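Local structure of transcriptional regulator, LacI family protein (Rhodococcus jostii, 3K9C) at residues 113-116 with 117-121; 166-169 with 170-173; 196-199 with 200-204; 208-211 with 212-216. The protein probably binds DNA at regulatory sites and controls transcription, as LacI-family regulators do, and carries a periplasmic-binding-protein-like domain. One frame throughout, in Å; residues are numbered along the deposited sequence.

Contact 1. Residues 113-116 with 117-121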
loop_
_atom_site.group_PDB
_atom_site.type_symbol
_atom_site.label_atom_id
_atom_site.label_comp_id
_atom_site.label_asym_id
_atom_site.label_seq_id
_atom_site.Cartn_x
_atom_site.Cartn_y
_atom_site.Cartn_z
ATOM N N GLY B 113 -10.639 -11.463 -18.607
ATOM C CA GLY B 113 -9.338 -11.436 -17.959
ATOM C C GLY B 113 -8.878 -12.771 -17.413
ATOM O O GLY B 113 -7.753 -13.220 -17.679
ATOM N N ILE B 114 -9.745 -13.423 -16.648
ATOM C CA ILE B 114 -9.375 -14.698 -16.065
ATOM C C ILE B 114 -9.263 -15.758 -17.154
ATOM O O ILE B 114 -8.448 -16.677 -17.046
ATOM C CB ILE B 114 -10.369 -15.103 -14.929
ATOM C CG1 ILE B 114 -9.773 -16.243 -14.106
ATOM C CG2 ILE B 114 -11.714 -15.493 -15.503
ATOM C CD1 ILE B 114 -10.095 -16.152 -12.631
ATOM N N THR B 115 -10.049 -15.621 -18.223
ATOM C CA THR B 115 -9.964 -16.579 -19.326
ATOM C C THR B 115 -8.549 -16.515 -19.917
ATOM O O THR B 115 -7.983 -17.542 -20.295
ATOM C CB THR B 115 -11.008 -16.281 -20.438
ATOM O OG1 THR B 115 -12.320 -16.278 -19.874
ATOM C CG2 THR B 115 -10.961 -17.340 -21.521
ATOM N N LEU B 116 -7.979 -15.309 -19.991
ATOM C CA LEU B 116 -6.611 -15.144 -20.507
ATOM C C LEU B 116 -5.635 -15.900 -19.608
ATOM O O LEU B 116 -4.726 -16.578 -20.087
ATOM C CB LEU B 116 -6.211 -13.660 -20.538
ATOM C CG LEU B 116 -6.922 -12.747 -21.540
ATOM C CD1 LEU B 116 -6.503 -11.303 -21.295
ATOM C CD2 LEU B 116 -6.586 -13.182 -22.970
ATOM N N ALA B 117 -5.823 -15.757 -18.298
ATOM C CA ALA B 117 -4.980 -16.436 -17.316
ATOM C C ALA B 117 -5.065 -17.946 -17.539
ATOM O O ALA B 117 -4.046 -18.623 -17.611
ATOM C CB ALA B 117 -5.437 -16.078 -15.886
ATOM N N VAL B 118 -6.285 -18.472 -17.648
ATOM C CA VAL B 118 -6.477 -19.907 -17.872
ATOM C C VAL B 118 -5.909 -20.362 -19.213
ATOM O O VAL B 118 -5.216 -21.372 -19.277
ATOM C CB VAL B 118 -7.973 -20.315 -17.804
ATOM C CG1 VAL B 118 -8.146 -21.757 -18.311
ATOM C CG2 VAL B 118 -8.476 -20.222 -16.361
ATOM N N ASP B 119 -6.193 -19.621 -20.282
ATOM C CA ASP B 119 -5.665 -19.993 -21.596
ATOM C C ASP B 119 -4.139 -20.074 -21.540
ATOM O O ASP B 119 -3.535 -21.014 -22.058
ATOM C CB ASP B 119 -6.085 -18.980 -22.662
ATOM C CG ASP B 119 -7.577 -19.005 -22.938
ATOM O OD1 ASP B 119 -8.243 -19.993 -22.567
ATOM O OD2 ASP B 119 -8.086 -18.037 -23.542
ATOM N N HIS B 120 -3.523 -19.085 -20.897
ATOM C CA HIS B 120 -2.073 -19.048 -20.761
ATOM C C HIS B 120 -1.552 -20.300 -20.060
ATOM O O HIS B 120 -0.577 -20.908 -20.505
ATOM C CB HIS B 120 -1.655 -17.793 -19.978
ATOM C CG HIS B 120 -0.215 -17.781 -19.571
ATOM N ND1 HIS B 120 0.816 -17.789 -20.483
ATOM C CD2 HIS B 120 0.363 -17.766 -18.349
ATOM C CE1 HIS B 120 1.970 -17.781 -19.839
ATOM N NE2 HIS B 120 1.722 -17.768 -18.542
ATOM N N LEU B 121 -2.203 -20.683 -18.962
ATOM C CA LEU B 121 -1.788 -21.859 -18.197
ATOM C C LEU B 121 -2.030 -23.191 -18.912
ATOM O O LEU B 121 -1.191 -24.086 -18.860
ATOM C CB LEU B 121 -2.476 -21.873 -16.829
ATOM C CG LEU B 121 -2.012 -20.772 -15.869
ATOM C CD1 LEU B 121 -2.958 -20.709 -14.673
ATOM C CD2 LEU B 121 -0.565 -21.033 -15.432
#
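Asp-119 lies one turn further along helix 110-123 from Thr-115, and their side chains leave the helix alongside one another. Starting at the base of the aspartate, its CB sits 3.4 Å from Thr-115 O, the carbonyl oxygen that the backbone N of Asp-119 itself holds at 2.7 Å in a straight helical hydrogen bond (168°). The next atom, CG, leans over that oxygen: chi1 of -68° sets CG opposite the residue's own carbonyl carbon and beside its N, which brings it over the preceding turn. At the tip, OD2 comes 3.6 Å from the methyl CG2 of Thr-115, with OD1 a little further off. The hydroxyl does not take part: Thr-115 OG1 is turned to Val-111 O, where it is hydrogen-bonded, and only the methyl branch is left facing the carboxylate.

The neighbouring rungs are ordinary alpha-helical ones, such as Val-118 N to Ile-114 O at 2.9 Å. On another face of the same helix, Ile-114 and Val-118 pack on Phe-147 of helix 140-153, while Ala-117 and Leu-121 press on Val-190 of the sheet. Between Thr-115 and Asp-119, then, the side chains meet by van der Waals contact alone; the carboxylate lies beside an acceptor oxygen that probably repels it mildly, and the backbone bond does the holding.

Contact 2. Residues 166-169 with 170-173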
loop_
_atom_site.group_PDB
_atom_site.type_symbol
_atom_site.label_atom_id
_atom_site.label_comp_id
_atom_site.label_asym_id
_atom_site.label_seq_id
_atom_site.Cartn_x
_atom_site.Cartn_y
_atom_site.Cartn_z
ATOM N N GLY B 166 -9.879 -14.019 -0.802
ATOM C CA GLY B 166 -10.119 -12.643 -0.419
ATOM C C GLY B 166 -9.197 -11.756 -1.225
ATOM O O GLY B 166 -8.697 -12.184 -2.267
ATOM N N THR B 167 -8.949 -10.544 -0.739
ATOM C CA THR B 167 -8.096 -9.582 -1.431
ATOM C C THR B 167 -6.756 -9.330 -0.752
ATOM O O THR B 167 -5.968 -8.524 -1.237
ATOM C CB THR B 167 -8.795 -8.212 -1.543
ATOM O OG1 THR B 167 -8.983 -7.673 -0.226
ATOM C CG2 THR B 167 -10.152 -8.349 -2.218
ATOM N N THR B 168 -6.493 -10.002 0.365
ATOM C CA THR B 168 -5.240 -9.769 1.078
ATOM C C THR B 168 -4.289 -10.954 1.021
ATOM O O THR B 168 -4.675 -12.064 0.639
ATOM C CB THR B 168 -5.490 -9.442 2.560
ATOM O OG1 THR B 168 -5.840 -10.648 3.255
ATOM C CG2 THR B 168 -6.625 -8.430 2.705
ATOM N N GLU B 169 -3.042 -10.707 1.416
ATOM C CA GLU B 169 -2.018 -11.746 1.411
ATOM C C GLU B 169 -2.393 -12.936 2.291
ATOM O O GLU B 169 -2.021 -14.069 1.995
ATOM C CB GLU B 169 -0.662 -11.177 1.863
ATOM C CG GLU B 169 -0.192 -9.952 1.076
ATOM C CD GLU B 169 -0.664 -8.629 1.674
ATOM O OE1 GLU B 169 -1.719 -8.605 2.334
ATOM O OE2 GLU B 169 0.020 -7.603 1.476
ATOM N N THR B 170 -3.131 -12.686 3.369
ATOM C CA THR B 170 -3.523 -13.760 4.275
ATOM C C THR B 170 -4.413 -14.806 3.622
ATOM O O THR B 170 -4.232 -16.008 3.844
ATOM C CB THR B 170 -4.249 -13.213 5.511
ATOM O OG1 THR B 170 -3.409 -12.251 6.161
ATOM C CG2 THR B 170 -4.565 -14.347 6.490
ATOM N N GLU B 171 -5.388 -14.362 2.837
ATOM C CA GLU B 171 -6.280 -15.307 2.162
ATOM C C GLU B 171 -5.498 -16.052 1.094
ATOM O O GLU B 171 -5.754 -17.233 0.811
ATOM C CB GLU B 171 -7.470 -14.586 1.525
ATOM C CG GLU B 171 -8.511 -14.095 2.519
ATOM C CD GLU B 171 -8.108 -12.806 3.187
ATOM O OE1 GLU B 171 -7.851 -11.824 2.454
ATOM O OE2 GLU B 171 -8.056 -12.768 4.436
ATOM N N GLY B 172 -4.531 -15.358 0.505
ATOM C CA GLY B 172 -3.721 -15.995 -0.510
ATOM C C GLY B 172 -3.004 -17.168 0.135
ATOM O O GLY B 172 -3.052 -18.292 -0.356
ATOM N N ALA B 173 -2.352 -16.899 1.265
ATOM C CA ALA B 173 -1.614 -17.923 1.990
ATOM C C ALA B 173 -2.512 -19.072 2.448
ATOM O O ALA B 173 -2.205 -20.240 2.216
ATOM C CB ALA B 173 -0.915 -17.296 3.188
HETATM O O HOH W 1 -10.416 -9.853 1.479
#
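Glu-171 reaches back over the start of helix 169-181 and puts a single carboxylate oxygen, OE1, onto both the backbone N-H and the hydroxyl of Thr-168. The backbone N of Thr-168 donates to Glu-171 OE1 at 3.1 Å (147°), meeting it almost end-on to the C-O bond. The hydroxyl OG1 of Thr-168 donates to the same OE1 at a modelled 2.5 Å, so short that the exact length deserves caution. In the other direction Thr-168 OG1 accepts from Thr-170 N, but weakly, at 3.4 Å and a bent 129°.

What lets the glutamate do this is a kink at chi2 (80°), which folds the chain sharply instead of letting it run straight out. The folded part lies against Gly-166, with Glu-171 CB 3.4 Å from Gly-166 N; having no side chain, the glycine lets the glutamate pass close. A water held by Thr-167 N at 2.7 Å also reaches OE1, though only by a weak bond. Behind this shell the first full helical turns take over: Thr-168 O receives Gly-172 N, and Ala-173 N donates to Glu-169 O at 2.9 Å.

Further out, Glu-169 turns its carboxylate away from the cap to a salt bridge with Arg-224 of the second subunit, and Thr-170 packs on Pro-229 of that subunit, so the helix start sits at the dimer interface. With Thr-168 as N-cap and Glu-171 three residues on, the arrangement is a capping box at the N-terminus of an alpha helix.

Contact 3. Residues 196-199 with 200-204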
loop_
_atom_site.group_PDB
_atom_site.type_symbol
_atom_site.label_atom_id
_atom_site.label_comp_id
_atom_site.label_asym_id
_atom_site.label_seq_id
_atom_site.Cartn_x
_atom_site.Cartn_y
_atom_site.Cartn_z
ATOM N N CYS B 196 -3.259 -10.989 -3.184
ATOM C CA CYS B 196 -3.602 -12.356 -2.803
ATOM C C CYS B 196 -2.487 -13.285 -3.284
ATOM O O CYS B 196 -2.068 -14.204 -2.574
ATOM C CB CYS B 196 -4.925 -12.758 -3.454
ATOM S SG CYS B 196 -5.466 -14.422 -3.094
ATOM N N ALA B 197 -2.009 -13.029 -4.501
ATOM C CA ALA B 197 -0.936 -13.820 -5.105
ATOM C C ALA B 197 0.339 -13.671 -4.278
ATOM O O ALA B 197 1.109 -14.616 -4.128
ATOM C CB ALA B 197 -0.690 -13.361 -6.556
ATOM N N THR B 198 0.561 -12.482 -3.737
ATOM C CA THR B 198 1.747 -12.264 -2.916
ATOM C C THR B 198 1.778 -13.261 -1.758
ATOM O O THR B 198 2.839 -13.782 -1.412
ATOM C CB THR B 198 1.794 -10.830 -2.350
ATOM O OG1 THR B 198 2.004 -9.895 -3.416
ATOM C CG2 THR B 198 2.938 -10.699 -1.342
ATOM N N GLY B 199 0.613 -13.540 -1.175
ATOM C CA GLY B 199 0.536 -14.487 -0.074
ATOM C C GLY B 199 0.745 -15.920 -0.530
ATOM O O GLY B 199 1.283 -16.759 0.211
ATOM N N VAL B 200 0.304 -16.205 -1.752
ATOM C CA VAL B 200 0.439 -17.526 -2.334
ATOM C C VAL B 200 1.923 -17.816 -2.531
ATOM O O VAL B 200 2.401 -18.889 -2.185
ATOM C CB VAL B 200 -0.279 -17.603 -3.699
ATOM C CG1 VAL B 200 0.022 -18.933 -4.376
ATOM C CG2 VAL B 200 -1.793 -17.408 -3.506
ATOM N N LEU B 201 2.639 -16.847 -3.098
ATOM C CA LEU B 201 4.074 -16.985 -3.341
ATOM C C LEU B 201 4.844 -17.080 -2.028
ATOM O O LEU B 201 5.804 -17.843 -1.931
ATOM C CB LEU B 201 4.600 -15.787 -4.136
ATOM C CG LEU B 201 4.112 -15.638 -5.575
ATOM C CD1 LEU B 201 4.538 -14.280 -6.120
ATOM C CD2 LEU B 201 4.672 -16.766 -6.426
ATOM N N ASP B 202 4.434 -16.287 -1.035
ATOM C CA ASP B 202 5.089 -16.291 0.274
ATOM C C ASP B 202 5.008 -17.666 0.918
ATOM O O ASP B 202 5.981 -18.145 1.505
ATOM C CB ASP B 202 4.439 -15.299 1.239
ATOM C CG ASP B 202 4.517 -13.872 0.766
ATOM O OD1 ASP B 202 5.499 -13.510 0.079
ATOM O OD2 ASP B 202 3.590 -13.102 1.109
ATOM N N LEU B 203 3.838 -18.284 0.828
ATOM C CA LEU B 203 3.634 -19.602 1.406
ATOM C C LEU B 203 4.414 -20.660 0.645
ATOM O O LEU B 203 5.094 -21.491 1.245
ATOM C CB LEU B 203 2.150 -19.981 1.389
ATOM C CG LEU B 203 1.921 -21.393 1.936
ATOM C CD1 LEU B 203 2.081 -21.344 3.440
ATOM C CD2 LEU B 203 0.546 -21.914 1.567
ATOM N N LEU B 204 4.300 -20.631 -0.680
ATOM C CA LEU B 204 4.981 -21.606 -1.527
ATOM C C LEU B 204 6.493 -21.620 -1.341
ATOM O O LEU B 204 7.098 -22.685 -1.265
ATOM C CB LEU B 204 4.653 -21.347 -3.003
ATOM C CG LEU B 204 3.235 -21.703 -3.457
ATOM C CD1 LEU B 204 3.069 -21.373 -4.933
ATOM C CD2 LEU B 204 2.990 -23.186 -3.218
#
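Val-200 packs down on the turn before it, Cys-196 and Ala-197, in helix 194-206, the crossover helix of the beta-alpha-beta unit that links strands 188-191 and 216-218. This is the tight side. Val-200 CG1 is trans to the backbone N (chi1 173°), which swings the other methyl, CG2, back to 3.3 Å from Cys-196 O; Val-200 CB is equally near Ala-197 O. Beyond, the valine presses on Ile-132 and Val-217 of the sheet and on Met-176 of helix 169-181, while Leu-201 adds its bulk on Val-217 and Met-233.

On the other flank only Thr-198 is looser, partly open to solvent. It crosses Asp-202 at a slant and offers it a methyl, CG2 lying a modelled 3.5 Å from OD2, since its hydroxyl is bonded to Asp-194 O. The same carboxylate is modelled too close to Thr-198 O, so both approaches are doubtful. Asp-202 is itself buried, against His-230 of the second subunit. Gly-199, without a side chain, sits between the two flanks, and its carbonyl oxygen takes Leu-203 N at 3.0 Å, the donor lying 34° out of the carbonyl plane.

Contact 4. Residues 208-211 with 212-216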
loop_
_atom_site.group_PDB
_atom_site.type_symbol
_atom_site.label_atom_id
_atom_site.label_comp_id
_atom_site.label_asym_id
_atom_site.label_seq_id
_atom_site.Cartn_x
_atom_site.Cartn_y
_atom_site.Cartn_z
ATOM N N GLY B 208 9.102 -24.552 0.651
ATOM C CA GLY B 208 10.139 -25.232 -0.103
ATOM C C GLY B 208 9.789 -25.526 -1.550
ATOM O O GLY B 208 10.529 -26.223 -2.243
ATOM N N ARG B 209 8.667 -24.999 -2.024
ATOM C CA ARG B 209 8.274 -25.246 -3.404
ATOM C C ARG B 209 8.698 -24.091 -4.302
ATOM O O ARG B 209 8.584 -22.924 -3.921
ATOM C CB ARG B 209 6.767 -25.472 -3.485
ATOM C CG ARG B 209 6.307 -26.692 -2.699
ATOM C CD ARG B 209 4.824 -26.943 -2.892
ATOM N NE ARG B 209 4.360 -28.135 -2.185
ATOM C CZ ARG B 209 4.356 -28.269 -0.862
ATOM N NH1 ARG B 209 4.794 -27.284 -0.087
ATOM N NH2 ARG B 209 3.907 -29.387 -0.312
ATOM N N ASP B 210 9.204 -24.423 -5.488
ATOM C CA ASP B 210 9.660 -23.408 -6.432
ATOM C C ASP B 210 8.572 -22.933 -7.378
ATOM O O ASP B 210 7.714 -23.706 -7.817
ATOM C CB ASP B 210 10.825 -23.923 -7.287
ATOM C CG ASP B 210 12.086 -24.166 -6.487
ATOM O OD1 ASP B 210 12.461 -23.294 -5.673
ATOM O OD2 ASP B 210 12.714 -25.228 -6.687
ATOM N N VAL B 211 8.633 -21.646 -7.693
ATOM C CA VAL B 211 7.708 -21.022 -8.619
ATOM C C VAL B 211 8.597 -20.421 -9.704
ATOM O O VAL B 211 9.516 -19.656 -9.408
ATOM C CB VAL B 211 6.886 -19.909 -7.933
ATOM C CG1 VAL B 211 6.009 -19.191 -8.957
ATOM C CG2 VAL B 211 6.021 -20.508 -6.839
ATOM N N PRO B 212 8.338 -20.758 -10.976
ATOM C CA PRO B 212 7.280 -21.645 -11.469
ATOM C C PRO B 212 7.644 -23.132 -11.579
ATOM O O PRO B 212 6.788 -23.955 -11.891
ATOM C CB PRO B 212 6.965 -21.048 -12.833
ATOM C CG PRO B 212 8.348 -20.718 -13.332
ATOM C CD PRO B 212 9.035 -20.104 -12.101
ATOM N N ALA B 213 8.905 -23.472 -11.342
ATOM C CA ALA B 213 9.356 -24.859 -11.441
ATOM C C ALA B 213 8.321 -25.880 -10.961
ATOM O O ALA B 213 7.854 -26.718 -11.735
ATOM C CB ALA B 213 10.656 -25.035 -10.667
ATOM N N ASP B 214 7.964 -25.814 -9.684
ATOM C CA ASP B 214 6.984 -26.738 -9.134
ATOM C C ASP B 214 5.549 -26.305 -9.420
ATOM O O ASP B 214 4.750 -27.092 -9.928
ATOM C CB ASP B 214 7.179 -26.878 -7.622
ATOM C CG ASP B 214 8.435 -27.654 -7.261
ATOM O OD1 ASP B 214 8.566 -28.810 -7.713
ATOM O OD2 ASP B 214 9.289 -27.114 -6.525
ATOM N N ILE B 215 5.238 -25.051 -9.096
ATOM C CA ILE B 215 3.898 -24.497 -9.272
ATOM C C ILE B 215 3.922 -23.104 -9.920
ATOM O O ILE B 215 4.783 -22.273 -9.605
ATOM C CB ILE B 215 3.183 -24.383 -7.894
ATOM C CG1 ILE B 215 2.942 -25.777 -7.319
ATOM C CG2 ILE B 215 1.863 -23.613 -8.023
ATOM C CD1 ILE B 215 2.353 -25.760 -5.939
ATOM N N SER B 216 2.975 -22.863 -10.827
ATOM C CA SER B 216 2.853 -21.571 -11.493
ATOM C C SER B 216 1.784 -20.745 -10.783
ATOM O O SER B 216 0.806 -21.285 -10.257
ATOM C CB SER B 216 2.479 -21.744 -12.967
ATOM O OG SER B 216 3.591 -22.176 -13.735
#
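The carboxylates of Asp-210 and Asp-214 are nearly parallel, their planes 8° apart, yet they are stepped past one another and do not stack face on face; the closest oxygens, OD2 of Asp-210 and OD2 of Asp-214, are 3.9 Å apart. At the edge of the Asp-214 group, OD2 uses its anti lone pair to take the backbone N of Asp-210 at 2.9 Å, and the bond is almost straight (169°). With chi1 at -71° the Asp-214 carboxylate lies on the N side of its own residue, turned back to that N-H.

The carbonyl of Asp-210 is gripped twice in return. Ile-215 N approaches Asp-210 O nearly head-on at 3.1 Å, whereas Asp-214 N, at 2.8 Å from the same oxygen, comes from well above the carbonyl plane. Between these partners the chain doubles back through a cis peptide between Val-211 and Pro-212, with backbone angles that fit a type VIa turn. Ala-213 CB rests 3.6 Å from Asp-210 CB. Val-211 CA, in turn, makes a C-H...O contact to Ile-215 O at 3.3 Å, and its side chain packs on Leu-201 and Leu-204 of helix 194-206. Arg-209 touches Ile-215 through CD alone, 4.1 Å from CD1.

Three backbone N-H bonds thus close the loop ahead of strand 216-218. The N-H of Asp-210 probably stabilises the negative charge of the Asp-214 carboxylate, while the nearby Asp-210 carboxylate would tend to work against it.

In the fold
Contacts 1 to 4 follow in series along the chain and gather about one parallel sheet, strands 160-164, 129-133, 188-191 and 216-218. Contacts 2 and 3, centres 8 Å apart, pair neighbouring helices 169-181 and 194-206: Gly-172 CA lies 3.5 Å from Cys-196 SG, and both contacts touch the second subunit. Contact 4, 11 Å from contact 3 between centres, continues helix 194-206 into strand 216-218, with a probable hydrogen bond from Arg-209 N to Leu-204 O. Contact 1, on helix 110-123 across the sheet, is about 11 Å from contacts 2 and 3 at nearest atoms but reaches contact 4 through Leu-121 and Ser-216. Together they frame one alpha/beta half of a periplasmic-binding-protein-like fold and part of its dimer interface.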